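Long-range contact in chromosome-partitioning protein Spo0J (Thermus thermophilus HB27, PDB 1VZ0), which binds the plasmid centromere-like site parS, stimulates the ATPase Soj and is probably involved in chromosome partitioning: residues Pro62-Val75 / Pro93-Leu107. Numbering follows the deposited sequence.
Sequences PLLVRPQGDGYELV and PAVVKDLTDREALEL
A salt-bridge network centred on R66 ties the beta hairpin of strands 63-68 and 71-76 to the start of helix 101-114. NH1 and NH2 of R66 grip D101 end-on, both at OD2 (NH2 at 2.9 Å), with the carboxylate turned 64° from the guanidinium plane. R66 NH2 also donates to L99 O at 2.8 Å. On its other edge, NE and NH1 hold E73 OE2. The R66 side chain runs extended from CG to NE and so carries the guanidinium out to D101. With an alanine here, D101 and E73 would probably lose the charge set between them, and L99 O its side-chain donor. R66 and E73 sit on neighbouring strands of the small mixed sheet of the ParB N-terminal domain. Strand 63-68, the middle one of the three in this chain, pairs in parallel with strand 91-96, V65 N donating to V95 O at 3.1 Å and K97 N to V65 O at 3.0 Å. V96 CG2 sits 3.3 Å from Y72 CE2, while V96 CG1 packs tightly on P67 CG. V75 CG1 meets L99 CD1 at 3.7 Å and L107 CD1 at 3.8 Å. A water joins V75 O to A104 O. E73 also forms salt bridges with R32 and R36 of the second subunit, whose strand extends the sheet.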
loop_
_atom_site.group_PDB
_atom_site.type_symbol
_atom_site.label_atom_id
_atom_site.label_comp_id
_atom_site.label_asym_id
_atom_site.label_seq_id
_atom_site.Cartn_x
_atom_site.Cartn_y
_atom_site.Cartn_z
ATOM N N PRO C 62 -11.867 18.233 -7.564
ATOM C CA PRO C 62 -11.162 18.498 -8.818
ATOM C C PRO C 62 -10.002 17.565 -9.122
ATOM O O PRO C 62 -9.333 17.074 -8.217
ATOM C CB PRO C 62 -10.679 19.933 -8.642
ATOM C CG PRO C 62 -11.683 20.526 -7.724
ATOM C CD PRO C 62 -11.880 19.435 -6.714
ATOM N N LEU C 63 -9.787 17.313 -10.407
ATOM C CA LEU C 63 -8.664 16.507 -10.856
ATOM C C LEU C 63 -7.583 17.562 -11.043
ATOM O O LEU C 63 -7.888 18.748 -11.124
ATOM C CB LEU C 63 -8.945 15.856 -12.207
ATOM C CG LEU C 63 -10.026 14.785 -12.311
ATOM C CD1 LEU C 63 -10.138 14.319 -13.760
ATOM C CD2 LEU C 63 -9.677 13.621 -11.398
ATOM N N LEU C 64 -6.327 17.153 -11.103
ATOM C CA LEU C 64 -5.264 18.119 -11.310
ATOM C C LEU C 64 -4.637 17.747 -12.642
ATOM O O LEU C 64 -4.189 16.615 -12.831
ATOM C CB LEU C 64 -4.233 18.039 -10.184
ATOM C CG LEU C 64 -3.343 19.275 -9.992
ATOM C CD1 LEU C 64 -2.370 19.023 -8.856
ATOM C CD2 LEU C 64 -2.582 19.589 -11.269
ATOM N N VAL C 65 -4.615 18.697 -13.570
ATOM C CA VAL C 65 -4.061 18.437 -14.890
ATOM C C VAL C 65 -3.097 19.513 -15.372
ATOM O O VAL C 65 -2.972 20.580 -14.766
ATOM C CB VAL C 65 -5.190 18.314 -15.927
ATOM C CG1 VAL C 65 -6.195 17.272 -15.469
ATOM C CG2 VAL C 65 -5.884 19.659 -16.110
ATOM N N ARG C 66 -2.404 19.210 -16.462
ATOM C CA ARG C 66 -1.486 20.159 -17.070
ATOM C C ARG C 66 -1.745 20.137 -18.570
ATOM O O ARG C 66 -2.202 19.127 -19.118
ATOM C CB ARG C 66 -0.024 19.794 -16.785
ATOM C CG ARG C 66 0.496 18.564 -17.517
ATOM C CD ARG C 66 2.012 18.472 -17.357
ATOM N NE ARG C 66 2.588 17.367 -18.113
ATOM C CZ ARG C 66 3.873 17.289 -18.448
ATOM N NH1 ARG C 66 4.315 16.248 -19.139
ATOM N NH2 ARG C 66 4.714 18.263 -18.102
ATOM N N PRO C 67 -1.480 21.259 -19.254
ATOM C CA PRO C 67 -1.694 21.348 -20.702
ATOM C C PRO C 67 -0.784 20.404 -21.486
ATOM O O PRO C 67 0.406 20.284 -21.189
ATOM C CB PRO C 67 -1.392 22.814 -21.002
ATOM C CG PRO C 67 -1.772 23.509 -19.727
ATOM C CD PRO C 67 -1.185 22.585 -18.687
ATOM N N GLN C 68 -1.354 19.734 -22.482
ATOM C CA GLN C 68 -0.602 18.808 -23.325
ATOM C C GLN C 68 -1.173 18.734 -24.734
ATOM O O GLN C 68 -2.303 18.283 -24.935
ATOM C CB GLN C 68 -0.588 17.406 -22.713
ATOM C CG GLN C 68 0.625 17.122 -21.844
ATOM C CD GLN C 68 1.915 17.071 -22.644
ATOM O OE1 GLN C 68 2.283 18.036 -23.313
ATOM N NE2 GLN C 68 2.608 15.938 -22.579
ATOM N N GLY C 69 -0.379 19.180 -25.704
ATOM C CA GLY C 69 -0.802 19.161 -27.091
ATOM C C GLY C 69 -2.157 19.802 -27.338
ATOM O O GLY C 69 -2.350 21.000 -27.112
ATOM N N ASP C 70 -3.102 18.993 -27.805
ATOM C CA ASP C 70 -4.441 19.473 -28.096
ATOM C C ASP C 70 -5.262 19.606 -26.815
ATOM O O ASP C 70 -6.116 20.486 -26.715
ATOM C CB ASP C 70 -5.133 18.511 -29.072
ATOM C CG ASP C 70 -6.383 19.106 -29.702
ATOM O OD1 ASP C 70 -7.034 18.404 -30.508
ATOM O OD2 ASP C 70 -6.714 20.273 -29.397
ATOM N N GLY C 71 -4.987 18.743 -25.833
ATOM C CA GLY C 71 -5.728 18.776 -24.577
ATOM C C GLY C 71 -4.926 18.831 -23.282
ATOM O O GLY C 71 -4.124 19.745 -23.079
ATOM N N TYR C 72 -5.148 17.857 -22.397
ATOM C CA TYR C 72 -4.450 17.818 -21.113
ATOM C C TYR C 72 -3.926 16.439 -20.719
ATOM O O TYR C 72 -4.272 15.425 -21.323
ATOM C CB TYR C 72 -5.365 18.306 -19.992
ATOM C CG TYR C 72 -6.177 19.529 -20.328
ATOM C CD1 TYR C 72 -7.335 19.428 -21.097
ATOM C CD2 TYR C 72 -5.797 20.787 -19.869
ATOM C CE1 TYR C 72 -8.098 20.550 -21.396
ATOM C CE2 TYR C 72 -6.551 21.915 -20.162
ATOM C CZ TYR C 72 -7.700 21.789 -20.923
ATOM O OH TYR C 72 -8.456 22.899 -21.195
ATOM N N GLU C 73 -3.093 16.427 -19.685
ATOM C CA GLU C 73 -2.499 15.209 -19.152
ATOM C C GLU C 73 -2.741 15.199 -17.645
ATOM O O GLU C 73 -2.476 16.187 -16.967
ATOM C CB GLU C 73 -0.997 15.189 -19.443
ATOM C CG GLU C 73 -0.259 13.963 -18.929
ATOM C CD GLU C 73 1.210 13.976 -19.315
ATOM O OE1 GLU C 73 1.604 13.279 -20.273
ATOM O OE2 GLU C 73 1.977 14.705 -18.665
ATOM N N LEU C 74 -3.255 14.087 -17.132
ATOM C CA LEU C 74 -3.541 13.960 -15.705
ATOM C C LEU C 74 -2.263 14.105 -14.893
ATOM O O LEU C 74 -1.243 13.517 -15.236
ATOM C CB LEU C 74 -4.161 12.595 -15.416
ATOM C CG LEU C 74 -5.301 12.504 -14.395
ATOM C CD1 LEU C 74 -5.122 11.219 -13.588
ATOM C CD2 LEU C 74 -5.318 13.719 -13.473
ATOM N N VAL C 75 -2.321 14.882 -13.816
ATOM C CA VAL C 75 -1.154 15.099 -12.963
ATOM C C VAL C 75 -1.392 14.559 -11.549
ATOM O O VAL C 75 -0.446 14.175 -10.852
ATOM C CB VAL C 75 -0.793 16.612 -12.901
ATOM C CG1 VAL C 75 0.317 16.857 -11.892
ATOM C CG2 VAL C 75 -0.346 17.085 -14.277
ATOM N N PRO C 93 -14.757 18.354 -13.635
ATOM C CA PRO C 93 -14.144 19.594 -13.157
ATOM C C PRO C 93 -12.644 19.380 -13.004
ATOM O O PRO C 93 -12.203 18.322 -12.547
ATOM C CB PRO C 93 -14.835 19.817 -11.821
ATOM C CG PRO C 93 -15.025 18.426 -11.328
ATOM C CD PRO C 93 -15.528 17.707 -12.559
ATOM N N ALA C 94 -11.857 20.379 -13.381
ATOM C CA ALA C 94 -10.415 20.249 -13.283
ATOM C C ALA C 94 -9.713 21.572 -13.053
ATOM O O ALA C 94 -10.317 22.646 -13.114
ATOM C CB ALA C 94 -9.874 19.596 -14.547
ATOM N N VAL C 95 -8.421 21.475 -12.773
ATOM C CA VAL C 95 -7.590 22.643 -12.559
ATOM C C VAL C 95 -6.370 22.503 -13.446
ATOM O O VAL C 95 -5.576 21.583 -13.269
ATOM C CB VAL C 95 -7.127 22.747 -11.110
ATOM C CG1 VAL C 95 -6.137 23.893 -10.971
ATOM C CG2 VAL C 95 -8.327 22.964 -10.205
ATOM N N VAL C 96 -6.232 23.413 -14.406
ATOM C CA VAL C 96 -5.107 23.382 -15.331
ATOM C C VAL C 96 -3.938 24.185 -14.765
ATOM O O VAL C 96 -4.108 25.324 -14.344
ATOM C CB VAL C 96 -5.519 23.958 -16.710
ATOM C CG1 VAL C 96 -4.388 23.789 -17.711
ATOM C CG2 VAL C 96 -6.777 23.259 -17.208
ATOM N N LYS C 97 -2.758 23.573 -14.729
ATOM C CA LYS C 97 -1.553 24.238 -14.236
ATOM C C LYS C 97 -0.365 23.901 -15.124
ATOM O O LYS C 97 -0.150 22.737 -15.453
ATOM C CB LYS C 97 -1.239 23.810 -12.803
ATOM C CG LYS C 97 -2.078 24.492 -11.750
ATOM C CD LYS C 97 -1.488 24.266 -10.372
ATOM C CE LYS C 97 -2.205 25.095 -9.324
ATOM N NZ LYS C 97 -1.569 24.961 -7.983
ATOM N N ASP C 98 0.397 24.920 -15.520
ATOM C CA ASP C 98 1.570 24.714 -16.363
ATOM C C ASP C 98 2.664 24.117 -15.502
ATOM O O ASP C 98 3.214 24.792 -14.635
ATOM C CB ASP C 98 2.059 26.036 -16.963
ATOM C CG ASP C 98 1.155 26.549 -18.060
ATOM O OD1 ASP C 98 1.470 27.615 -18.633
ATOM O OD2 ASP C 98 0.137 25.888 -18.354
ATOM N N LEU C 99 2.978 22.850 -15.749
ATOM C CA LEU C 99 3.990 22.144 -14.981
ATOM C C LEU C 99 4.999 21.460 -15.887
ATOM O O LEU C 99 4.622 20.817 -16.873
ATOM C CB LEU C 99 3.323 21.085 -14.103
ATOM C CG LEU C 99 2.231 21.513 -13.121
ATOM C CD1 LEU C 99 1.555 20.277 -12.536
ATOM C CD2 LEU C 99 2.836 22.359 -12.020
ATOM N N THR C 100 6.281 21.595 -15.556
ATOM C CA THR C 100 7.317 20.943 -16.344
ATOM C C THR C 100 7.296 19.460 -15.970
ATOM O O THR C 100 6.726 19.078 -14.941
ATOM C CB THR C 100 8.724 21.515 -16.043
ATOM O OG1 THR C 100 9.102 21.200 -14.695
ATOM C CG2 THR C 100 8.729 23.030 -16.225
ATOM N N ASP C 101 7.905 18.625 -16.800
ATOM C CA ASP C 101 7.938 17.198 -16.522
ATOM C C ASP C 101 8.442 16.952 -15.108
ATOM O O ASP C 101 7.885 16.151 -14.355
ATOM C CB ASP C 101 8.848 16.494 -17.526
ATOM C CG ASP C 101 8.306 16.561 -18.943
ATOM O OD1 ASP C 101 8.953 16.016 -19.862
ATOM O OD2 ASP C 101 7.226 17.161 -19.136
ATOM N N ARG C 102 9.497 17.670 -14.757
ATOM C CA ARG C 102 10.117 17.562 -13.453
ATOM C C ARG C 102 9.150 17.876 -12.299
ATOM O O ARG C 102 9.133 17.163 -11.290
ATOM C CB ARG C 102 11.338 18.484 -13.433
ATOM C CG ARG C 102 12.086 18.551 -12.133
ATOM C CD ARG C 102 13.273 19.487 -12.278
ATOM N NE ARG C 102 13.683 20.048 -10.996
ATOM C CZ ARG C 102 14.079 19.318 -9.963
ATOM N NH1 ARG C 102 14.114 17.997 -10.074
ATOM N NH2 ARG C 102 14.431 19.903 -8.824
ATOM N N GLU C 103 8.342 18.926 -12.448
ATOM C CA GLU C 103 7.387 19.299 -11.402
ATOM C C GLU C 103 6.283 18.252 -11.307
ATOM O O GLU C 103 5.808 17.932 -10.216
ATOM C CB GLU C 103 6.732 20.661 -11.694
ATOM C CG GLU C 103 7.691 21.823 -11.949
ATOM C CD GLU C 103 6.957 23.128 -12.225
ATOM O OE1 GLU C 103 6.591 23.822 -11.252
ATOM O OE2 GLU C 103 6.731 23.446 -13.416
ATOM N N ALA C 104 5.865 17.735 -12.460
ATOM C CA ALA C 104 4.804 16.741 -12.507
ATOM C C ALA C 104 5.243 15.485 -11.766
ATOM O O ALA C 104 4.455 14.865 -11.050
ATOM C CB ALA C 104 4.457 16.410 -13.943
ATOM N N LEU C 105 6.506 15.120 -11.942
ATOM C CA LEU C 105 7.054 13.944 -11.279
ATOM C C LEU C 105 7.122 14.207 -9.781
ATOM O O LEU C 105 6.746 13.362 -8.970
ATOM C CB LEU C 105 8.457 13.651 -11.794
ATOM C CG LEU C 105 8.860 12.184 -11.947
ATOM C CD1 LEU C 105 10.382 12.104 -11.949
ATOM C CD2 LEU C 105 8.288 11.338 -10.819
ATOM N N GLU C 106 7.614 15.387 -9.424
ATOM C CA GLU C 106 7.723 15.769 -8.030
ATOM C C GLU C 106 6.333 15.706 -7.383
ATOM O O GLU C 106 6.183 15.209 -6.266
ATOM C CB GLU C 106 8.324 17.177 -7.927
ATOM C CG GLU C 106 8.344 17.771 -6.520
ATOM C CD GLU C 106 9.115 19.092 -6.435
ATOM O OE1 GLU C 106 9.017 19.776 -5.389
ATOM O OE2 GLU C 106 9.819 19.442 -7.408
ATOM N N LEU C 107 5.315 16.187 -8.090
ATOM C CA LEU C 107 3.966 16.154 -7.544
ATOM C C LEU C 107 3.493 14.711 -7.389
ATOM O O LEU C 107 2.856 14.365 -6.401
ATOM C CB LEU C 107 2.991 16.928 -8.439
ATOM C CG LEU C 107 3.024 18.457 -8.333
ATOM C CD1 LEU C 107 2.062 19.050 -9.355
ATOM C CD2 LEU C 107 2.650 18.896 -6.920
HETATM O O HOH W 1 2.002 13.700 -11.901
#